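Local coordinates for protein NleG5-1 effector (Enterobacteria phage YYZ-2008, PDB 5VGC) that probably acts as a ubiquitin-protein transferase, a RING-related effector of the NleG family, and binds calcium ions, at residues Leu115-Asp120 with Ile190-Ile195; Gly55-Ser60 with Thr84-Ser89; Thr142-Leu147 with Met166-Met171. The protein carries 1 engineered substitution. All blocks are in the same frame, centred on the assembly; numbering follows the deposited sequence. Where two conformers were deposited one is given.

How the contacts relate
From the N terminus, contact 2 closes first: G55-S60, running into the edge strand 57-60 of the three-stranded sheet, meets T84-S89 at the end of helix 68-85, which fills most of the loop. The chain then passes along helix 92-102 to the RING-clan part. There L115-D120 opens the long loop of contact 1, which shuts only at I190-I195. Nested inside it, contact 3 joins T142-L147, between helix 138-141 and strand 152-157, to the end of strand 164-169, where helix 170-178 begins. Contacts 1 and 3 have centres about 16 Å apart; contact 2 lies across the chain's centre, its own centre about 43 Å from that of contact 1 and about 48 Å from that of contact 3. Contacts 1 and 2 both touch the second subunit.

Contact 1 of 3, residues Leu115-Asp120 with Ile190-Ile195; sequences LEELLD and IAVSMI
In the RING-clan part of this NleG effector, L118 of helix 111-125 packs onto the short 3-10 turn 192-194. No hydrogen bond crosses between the two segments, and the buried surface is modest, 227 Å² over both sides.

L118 does most of the work. Its CG is anti to the backbone N (chi1 -176°), which swings the branched end off the helix and over the start of the turn. There the two methyls part company. CD1 rests on the backbone, 3.6 Å from V192 N, and CD2 goes to the preceding loop, 3.7 Å from I190 O. CD1 is also the atom that meets the ethyl branch of I195, with I195 CG1 at 4.0 Å, and behind it I195 packs on V154 and M156 of strand 152-157. V192 contributes its CG1 methyl, which sits 3.8 Å from L118 CA and so lies close against the helix backbone.

The turn is held in shape by its own bonds, M194 N to A191 O and I195 N to V192 O. One turn further along the helix, K121 NZ donates to V192 O, so the helix grips the turn by a polar link as well as by packing.

E117 covers V192 on the outer, exposed side, its extended chain crossing V192 at about a right angle and also packing on H87 of the second subunit. Its methylene CG lies 3.7 Å from V192 CG1, while its carboxylate oxygen OE2 comes to 4.0 Å from V192 CG2.

Contact 2 of 3, residues Gly55-Ser60 with Thr84-Ser89; sequences GYFMGS and TLNHGS
N86 faces F57 with its side-chain amide and uses both ends of it on one residue. OD1 accepts from the backbone, F57 N to N86 OD1 being 2.7 Å, with the donor tilted 27° from the carbonyl plane. ND2 returns a bond to the same residue, N86 ND2 to F57 O at 3.2 Å, and this second bond is the flatter one, lying in the carbonyl plane and almost exactly in the plane of the amide. ND2 has a further acceptor in L90 O, so two carbonyls hold the amide nitrogen and the rotation of the group is fixed from three directions. The first torsion puts CG beside the backbone N (chi1 -69°), and from there the amide reaches across to the strand.

Strand 57-60 is an edge of the antiparallel three-stranded sheet, and N86 is the residue where helix 68-85 gives way to loop. Its amide therefore serves F57 much as the backbone of a neighbouring strand would, on the side away from strand 44-50. Further along the strand, G59 N finds its acceptor in E82 OE2 of the same helix.

The rings fill in around the amide. N86 OD1 lies at the edge of the F57 ring, 3.6 Å from F57 CD2, and L85 CB meets that same carbon at 3.9 Å. H87 turns an edge to the face of Y56 in a T-shaped pair, centroids 5.3 Å apart and planes at 66°, with CD2 above the rim of the tyrosine. Y56 CE1 touches H87 O at 3.4 Å. The Y56 hydroxyl is bonded to L110 O of the second subunit, and the H87 ring stacks on Y113 of that same subunit.

Contact 3 of 3, residues Thr142-Leu147 with Met166-Met171; sequences TCPVTL and MLYDKM
P144 leans its CD-CG edge over one face of the Y168 ring, while C143 directs its sulfur to the backbone N of D169 and lies obliquely beside the same ring, a sulfur-aromatic contact. The proline and tyrosine side chains cross at about a right angle, and the approach is a CH-pi contact: P144 CD stands 3.9 Å from the centroid of the Y168 ring, 26° off the normal and shifted toward the rim. Next to it P144 CG comes to 3.6 Å from Y168 CE2 and also to 3.8 Å from M166 CE. V145 takes the rim of the ring instead, its CG2 near the ring plane and 4.3 Å from Y168 CD2.

C143 has SG anti to its backbone N (chi1 168°), which brings the sulfur under the turn that follows. D169 N donates to C143 SG at 3.3 Å in an almost straight line, 177° at the hydrogen. T146 N reaches the same sulfur, also at 3.3 Å, and V145 N adds a weak third bond. T146 CG2 packs across D169 CB at 3.9 Å, and D169 caps helix 170-178 through a weak bond from M171 N. At the other end a water bridges the segments, donating to T142 O and L167 O.

The Cys-Pro-Val sequence is reminiscent of the first loop of U-box domains, RING relatives that replace zinc by hydrogen bonds and salt bridges. Here D169 N-H joins strand to loop through the sulfur, and the other two N-H groups fold the loop round it; together they would, if anything, stabilise partial negative charge there.

Contact 1 of 3, residues Leu115-Asp120 with Ile190-Ile195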
loop_
_atom_site.group_PDB
_atom_site.type_symbol
_atom_site.label_atom_id
_atom_site.label_comp_id
_atom_site.label_asym_id
_atom_site.label_seq_id
_atom_site.Cartn_x
_atom_site.Cartn_y
_atom_site.Cartn_z
ATOM N N LEU A 115 8.760 12.868 -11.548
ATOM C CA LEU A 115 9.397 12.359 -12.753
ATOM C C LEU A 115 10.145 13.412 -13.586
ATOM O O LEU A 115 11.321 13.217 -13.961
ATOM C CB LEU A 115 8.373 11.640 -13.645
ATOM C CG LEU A 115 8.943 10.802 -14.763
ATOM C CD1 LEU A 115 9.656 9.566 -14.217
ATOM C CD2 LEU A 115 7.829 10.385 -15.710
ATOM N N GLU A 116 9.445 14.515 -13.883
ATOM C CA GLU A 116 9.963 15.570 -14.766
ATOM C C GLU A 116 11.228 16.218 -14.177
ATOM O O GLU A 116 12.237 16.367 -14.884
ATOM C CB GLU A 116 8.877 16.615 -15.087
ATOM C CG GLU A 116 8.192 16.434 -16.438
ATOM C CD GLU A 116 8.714 17.413 -17.488
ATOM O OE1 GLU A 116 9.933 17.384 -17.770
ATOM O OE2 GLU A 116 7.912 18.213 -18.028
ATOM N N GLU A 117 11.161 16.564 -12.894
ATOM C CA GLU A 117 12.314 17.013 -12.123
ATOM C C GLU A 117 13.517 16.027 -12.190
ATOM O O GLU A 117 14.676 16.428 -12.448
ATOM C CB GLU A 117 11.867 17.291 -10.676
ATOM C CG GLU A 117 12.976 17.480 -9.640
ATOM C CD GLU A 117 12.584 18.295 -8.420
ATOM O OE1 GLU A 117 11.544 18.988 -8.472
ATOM O OE2 GLU A 117 13.338 18.241 -7.420
ATOM N N LEU A 118 13.235 14.746 -11.981
ATOM C CA LEU A 118 14.266 13.712 -11.999
ATOM C C LEU A 118 14.927 13.578 -13.397
ATOM O O LEU A 118 16.186 13.551 -13.536
ATOM C CB LEU A 118 13.657 12.386 -11.541
ATOM C CG LEU A 118 14.532 11.162 -11.369
ATOM C CD1 LEU A 118 15.736 11.470 -10.504
ATOM C CD2 LEU A 118 13.681 10.089 -10.720
ATOM N N LEU A 119 14.076 13.499 -14.420
ATOM C CA LEU A 119 14.551 13.440 -15.801
ATOM C C LEU A 119 15.357 14.689 -16.182
ATOM O O LEU A 119 16.442 14.589 -16.810
ATOM C CB LEU A 119 13.377 13.248 -16.768
ATOM C CG LEU A 119 12.704 11.874 -16.732
ATOM C CD1 LEU A 119 11.513 11.858 -17.659
ATOM C CD2 LEU A 119 13.665 10.760 -17.135
ATOM N N ASP A 120 14.842 15.852 -15.790
ATOM C CA ASP A 120 15.582 17.109 -15.985
ATOM C C ASP A 120 16.937 17.055 -15.294
ATOM O O ASP A 120 17.954 17.454 -15.899
ATOM C CB ASP A 120 14.785 18.348 -15.500
ATOM C CG ASP A 120 13.708 18.786 -16.491
ATOM O OD1 ASP A 120 13.628 18.231 -17.610
ATOM O OD2 ASP A 120 12.925 19.701 -16.152
ATOM N N ILE A 190 14.852 5.344 -6.893
ATOM C CA ILE A 190 15.794 6.314 -7.431
ATOM C C ILE A 190 15.220 7.726 -7.270
ATOM O O ILE A 190 14.110 7.965 -7.720
ATOM C CB ILE A 190 16.112 6.022 -8.919
ATOM C CG1 ILE A 190 16.777 4.649 -9.046
ATOM C CG2 ILE A 190 16.987 7.121 -9.470
ATOM C CD1 ILE A 190 17.286 4.306 -10.408
ATOM N N ALA A 191 15.986 8.635 -6.653
ATOM C CA ALA A 191 15.532 9.996 -6.326
ATOM C C ALA A 191 16.569 11.048 -6.713
ATOM O O ALA A 191 17.763 10.750 -6.674
ATOM C CB ALA A 191 15.259 10.077 -4.834
ATOM N N VAL A 192 16.119 12.270 -7.056
ATOM C CA VAL A 192 17.015 13.366 -7.500
ATOM C C VAL A 192 18.358 13.481 -6.765
ATOM O O VAL A 192 19.427 13.591 -7.405
ATOM C CB VAL A 192 16.378 14.797 -7.479
ATOM C CG1 VAL A 192 15.801 15.169 -8.817
ATOM C CG2 VAL A 192 15.359 14.971 -6.378
ATOM N N SER A 193 18.311 13.445 -5.438
ATOM C CA SER A 193 19.522 13.625 -4.637
ATOM C C SER A 193 20.606 12.561 -4.933
ATOM O O SER A 193 21.796 12.810 -4.709
ATOM C CB SER A 193 19.173 13.649 -3.159
ATOM O OG SER A 193 18.424 12.507 -2.871
ATOM N N MET A 194 20.194 11.394 -5.439
ATOM C CA MET A 194 21.160 10.372 -5.892
ATOM C C MET A 194 21.934 10.737 -7.166
ATOM O O MET A 194 23.017 10.166 -7.393
ATOM C CB MET A 194 20.477 9.014 -6.091
ATOM C CG MET A 194 19.939 8.381 -4.816
ATOM S SD MET A 194 18.819 7.027 -5.218
ATOM C CE MET A 194 18.185 6.673 -3.594
ATOM N N ILE A 195 21.383 11.661 -7.974
ATOM C CA ILE A 195 21.972 12.041 -9.258
ATOM C C ILE A 195 22.904 13.186 -8.983
ATOM O O ILE A 195 22.540 14.090 -8.235
ATOM C CB ILE A 195 20.939 12.533 -10.292
ATOM C CG1 ILE A 195 19.713 11.632 -10.336
ATOM C CG2 ILE A 195 21.537 12.601 -11.684
ATOM C CD1 ILE A 195 19.997 10.215 -10.700
#

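Contact 2 of 3, residues Gly55-Ser60 with Thr84-Ser89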
loop_
_atom_site.group_PDB
_atom_site.type_symbol
_atom_site.label_atom_id
_atom_site.label_comp_id
_atom_site.label_asym_id
_atom_site.label_seq_id
_atom_site.Cartn_x
_atom_site.Cartn_y
_atom_site.Cartn_z
ATOM N N GLY A 55 -11.493 -17.480 -3.466
ATOM C CA GLY A 55 -12.889 -17.229 -3.137
ATOM C C GLY A 55 -13.697 -16.450 -4.164
ATOM O O GLY A 55 -14.892 -16.211 -3.952
ATOM N N TYR A 56 -13.066 -16.058 -5.270
ATOM C CA TYR A 56 -13.745 -15.281 -6.304
ATOM C C TYR A 56 -13.761 -16.034 -7.616
ATOM O O TYR A 56 -12.840 -16.795 -7.920
ATOM C CB TYR A 56 -13.092 -13.917 -6.488
ATOM C CG TYR A 56 -13.181 -13.046 -5.259
ATOM C CD1 TYR A 56 -14.214 -12.130 -5.092
ATOM C CD2 TYR A 56 -12.224 -13.139 -4.266
ATOM C CE1 TYR A 56 -14.282 -11.337 -3.970
ATOM C CE2 TYR A 56 -12.284 -12.345 -3.134
ATOM C CZ TYR A 56 -13.314 -11.451 -2.992
ATOM O OH TYR A 56 -13.359 -10.668 -1.870
ATOM N N PHE A 57 -14.815 -15.806 -8.387
ATOM C CA PHE A 57 -15.118 -16.584 -9.569
ATOM C C PHE A 57 -15.426 -15.653 -10.728
ATOM O O PHE A 57 -15.943 -14.549 -10.543
ATOM C CB PHE A 57 -16.294 -17.530 -9.296
ATOM C CG PHE A 57 -16.080 -18.419 -8.113
ATOM C CD1 PHE A 57 -15.371 -19.609 -8.234
ATOM C CD2 PHE A 57 -16.570 -18.059 -6.873
ATOM C CE1 PHE A 57 -15.169 -20.428 -7.128
ATOM C CE2 PHE A 57 -16.369 -18.869 -5.763
ATOM C CZ PHE A 57 -15.672 -20.057 -5.886
ATOM N N MET A 58 -15.109 -16.134 -11.924
ATOM C CA MET A 58 -15.115 -15.324 -13.125
ATOM C C MET A 58 -15.782 -16.128 -14.216
ATOM O O MET A 58 -15.443 -17.306 -14.413
ATOM C CB MET A 58 -13.654 -14.961 -13.471
ATOM C CG MET A 58 -13.292 -14.655 -14.915
ATOM S SD MET A 58 -11.533 -14.216 -15.017
ATOM C CE MET A 58 -10.689 -15.680 -14.409
ATOM N N GLY A 59 -16.722 -15.493 -14.911
ATOM C CA GLY A 59 -17.547 -16.170 -15.898
ATOM C C GLY A 59 -17.226 -15.742 -17.308
ATOM O O GLY A 59 -16.986 -14.559 -17.551
ATOM N N SER A 60 -17.223 -16.701 -18.235
ATOM C CA SER A 60 -17.073 -16.409 -19.663
ATOM C C SER A 60 -18.195 -17.069 -20.448
ATOM O O SER A 60 -18.732 -18.103 -20.027
ATOM C CB SER A 60 -15.707 -16.878 -20.178
ATOM O OG SER A 60 -15.548 -18.281 -20.035
ATOM N N THR A 84 -23.631 -13.282 -7.335
ATOM C CA THR A 84 -24.232 -14.238 -6.416
ATOM C C THR A 84 -23.159 -15.129 -5.793
ATOM O O THR A 84 -23.180 -15.359 -4.589
ATOM C CB THR A 84 -25.335 -15.076 -7.104
ATOM O OG1 THR A 84 -26.253 -14.198 -7.773
ATOM C CG2 THR A 84 -26.092 -15.904 -6.089
ATOM N N LEU A 85 -22.223 -15.602 -6.610
ATOM C CA LEU A 85 -21.074 -16.382 -6.108
ATOM C C LEU A 85 -20.035 -15.616 -5.252
ATOM O O LEU A 85 -19.592 -16.124 -4.225
ATOM C CB LEU A 85 -20.334 -17.050 -7.277
ATOM C CG LEU A 85 -21.105 -18.127 -8.025
ATOM C CD1 LEU A 85 -20.385 -18.489 -9.318
ATOM C CD2 LEU A 85 -21.267 -19.346 -7.135
ATOM N N ASN A 86 -19.643 -14.418 -5.674
ATOM C CA ASN A 86 -18.465 -13.750 -5.098
ATOM C C ASN A 86 -18.683 -13.104 -3.729
ATOM O O ASN A 86 -19.807 -12.733 -3.372
ATOM C CB ASN A 86 -17.944 -12.690 -6.081
ATOM C CG ASN A 86 -17.324 -13.304 -7.332
ATOM O OD1 ASN A 86 -16.948 -14.479 -7.353
ATOM N ND2 ASN A 86 -17.209 -12.505 -8.379
ATOM N N HIS A 87 -17.594 -12.954 -2.976
ATOM C CA HIS A 87 -17.629 -12.216 -1.711
ATOM C C HIS A 87 -17.850 -10.730 -2.006
ATOM O O HIS A 87 -17.304 -10.196 -2.981
ATOM C CB HIS A 87 -16.340 -12.371 -0.917
ATOM C CG HIS A 87 -15.979 -13.788 -0.603
ATOM N ND1 HIS A 87 -16.458 -14.468 0.499
ATOM C CD2 HIS A 87 -15.163 -14.648 -1.250
ATOM C CE1 HIS A 87 -15.962 -15.691 0.507
ATOM N NE2 HIS A 87 -15.175 -15.828 -0.544
ATOM N N GLY A 88 -18.662 -10.086 -1.168
ATOM C CA GLY A 88 -19.057 -8.694 -1.367
ATOM C C GLY A 88 -20.000 -8.426 -2.534
ATOM O O GLY A 88 -20.241 -7.280 -2.881
ATOM N N SER A 89 -20.539 -9.483 -3.137
ATOM C CA SER A 89 -21.425 -9.372 -4.295
ATOM C C SER A 89 -20.772 -8.584 -5.436
ATOM O O SER A 89 -21.426 -7.813 -6.150
ATOM C CB SER A 89 -22.782 -8.775 -3.866
ATOM O OG SER A 89 -23.262 -9.426 -2.679
#

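Contact 3 of 3, residues Thr142-Leu147 with Met166-Met171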
loop_
_atom_site.group_PDB
_atom_site.type_symbol
_atom_site.label_atom_id
_atom_site.label_comp_id
_atom_site.label_asym_id
_atom_site.label_seq_id
_atom_site.Cartn_x
_atom_site.Cartn_y
_atom_site.Cartn_z
ATOM N N THR A 142 32.662 1.341 -17.188
ATOM C CA THR A 142 31.530 0.571 -17.739
ATOM C C THR A 142 30.269 0.610 -16.881
ATOM O O THR A 142 30.329 0.420 -15.677
ATOM C CB THR A 142 31.884 -0.901 -17.955
ATOM O OG1 THR A 142 32.099 -1.522 -16.684
ATOM C CG2 THR A 142 33.130 -1.040 -18.837
ATOM N N CYS A 143 29.129 0.841 -17.535
ATOM C CA CYS A 143 27.827 0.941 -16.871
ATOM C C CYS A 143 27.366 -0.381 -16.276
ATOM O O CYS A 143 27.446 -1.411 -16.947
ATOM C CB CYS A 143 26.786 1.484 -17.855
ATOM S SG CYS A 143 25.060 1.377 -17.334
ATOM N N PRO A 144 26.876 -0.368 -15.013
ATOM C CA PRO A 144 26.409 -1.640 -14.401
ATOM C C PRO A 144 25.182 -2.250 -15.073
ATOM O O PRO A 144 24.971 -3.458 -14.945
ATOM C CB PRO A 144 26.100 -1.266 -12.959
ATOM C CG PRO A 144 26.738 0.060 -12.730
ATOM C CD PRO A 144 26.754 0.757 -14.066
ATOM N N VAL A 145 24.395 -1.433 -15.792
ATOM C CA VAL A 145 23.241 -1.914 -16.527
ATOM C C VAL A 145 23.652 -2.387 -17.926
ATOM O O VAL A 145 23.438 -3.548 -18.252
ATOM C CB VAL A 145 22.134 -0.834 -16.592
ATOM C CG1 VAL A 145 20.921 -1.334 -17.366
ATOM C CG2 VAL A 145 21.716 -0.417 -15.190
ATOM N N THR A 146 24.225 -1.518 -18.755
ATOM C CA THR A 146 24.560 -1.916 -20.152
ATOM C C THR A 146 25.779 -2.830 -20.252
ATOM O O THR A 146 25.929 -3.521 -21.259
ATOM C CB THR A 146 24.863 -0.723 -21.067
ATOM O OG1 THR A 146 25.894 0.035 -20.447
ATOM C CG2 THR A 146 23.628 0.128 -21.277
ATOM N N LEU A 147 26.644 -2.820 -19.232
ATOM C CA LEU A 147 27.941 -3.528 -19.269
ATOM C C LEU A 147 28.860 -2.994 -20.398
ATOM O O LEU A 147 29.662 -3.733 -20.945
ATOM C CB LEU A 147 27.753 -5.048 -19.363
ATOM C CG LEU A 147 26.799 -5.711 -18.345
ATOM C CD1 LEU A 147 26.607 -7.190 -18.678
ATOM C CD2 LEU A 147 27.267 -5.566 -16.901
ATOM N N MET A 166 28.550 5.699 -9.092
ATOM C CA MET A 166 28.966 4.950 -10.252
ATOM C C MET A 166 28.462 5.616 -11.494
ATOM O O MET A 166 27.490 6.388 -11.465
ATOM C CB MET A 166 28.490 3.516 -10.141
ATOM C CG MET A 166 29.225 2.779 -9.016
ATOM S SD MET A 166 29.421 1.015 -9.294
ATOM C CE MET A 166 27.755 0.407 -9.118
ATOM N N LEU A 167 29.164 5.322 -12.577
ATOM C CA LEU A 167 28.880 5.866 -13.887
ATOM C C LEU A 167 27.867 4.962 -14.574
ATOM O O LEU A 167 28.134 3.789 -14.748
ATOM C CB LEU A 167 30.166 5.935 -14.722
ATOM C CG LEU A 167 30.001 6.470 -16.148
ATOM C CD1 LEU A 167 29.465 7.903 -16.103
ATOM C CD2 LEU A 167 31.324 6.392 -16.905
ATOM N N TYR A 168 26.722 5.521 -14.958
ATOM C CA TYR A 168 25.698 4.790 -15.706
ATOM C C TYR A 168 25.486 5.422 -17.082
ATOM O O TYR A 168 25.729 6.631 -17.285
ATOM C CB TYR A 168 24.347 4.796 -14.947
ATOM C CG TYR A 168 24.391 4.088 -13.610
ATOM C CD1 TYR A 168 24.956 4.684 -12.509
ATOM C CD2 TYR A 168 23.848 2.832 -13.450
ATOM C CE1 TYR A 168 25.012 4.049 -11.291
ATOM C CE2 TYR A 168 23.899 2.183 -12.224
ATOM C CZ TYR A 168 24.489 2.816 -11.139
ATOM O OH TYR A 168 24.580 2.215 -9.897
ATOM N N ASP A 169 25.006 4.600 -18.007
ATOM C CA ASP A 169 24.507 5.064 -19.292
ATOM C C ASP A 169 23.205 5.853 -19.069
ATOM O O ASP A 169 22.206 5.346 -18.479
ATOM C CB ASP A 169 24.263 3.884 -20.243
ATOM C CG ASP A 169 24.141 4.309 -21.702
ATOM O OD1 ASP A 169 23.250 5.111 -22.021
ATOM O OD2 ASP A 169 24.933 3.821 -22.542
ATOM N N LYS A 170 23.236 7.093 -19.572
ATOM C CA LYS A 170 22.108 8.013 -19.492
ATOM C C LYS A 170 20.780 7.342 -19.872
ATOM O O LYS A 170 19.779 7.410 -19.116
ATOM C CB LYS A 170 22.379 9.199 -20.407
ATOM C CG LYS A 170 21.359 10.327 -20.338
ATOM C CD LYS A 170 21.653 11.331 -21.425
ATOM C CE LYS A 170 20.538 12.349 -21.480
ATOM N NZ LYS A 170 20.643 13.228 -22.670
ATOM N N MET A 171 20.777 6.693 -21.037
ATOM C CA MET A 171 19.600 5.992 -21.549
ATOM C C MET A 171 19.118 4.929 -20.556
ATOM O O MET A 171 17.896 4.757 -20.361
ATOM C CB MET A 171 19.892 5.352 -22.923
ATOM C CG MET A 171 20.205 6.337 -24.059
ATOM S SD MET A 171 20.645 5.664 -25.702
ATOM C CE MET A 171 22.337 5.147 -25.421
HETATM O O HOH W 1 30.045 2.038 -13.520
#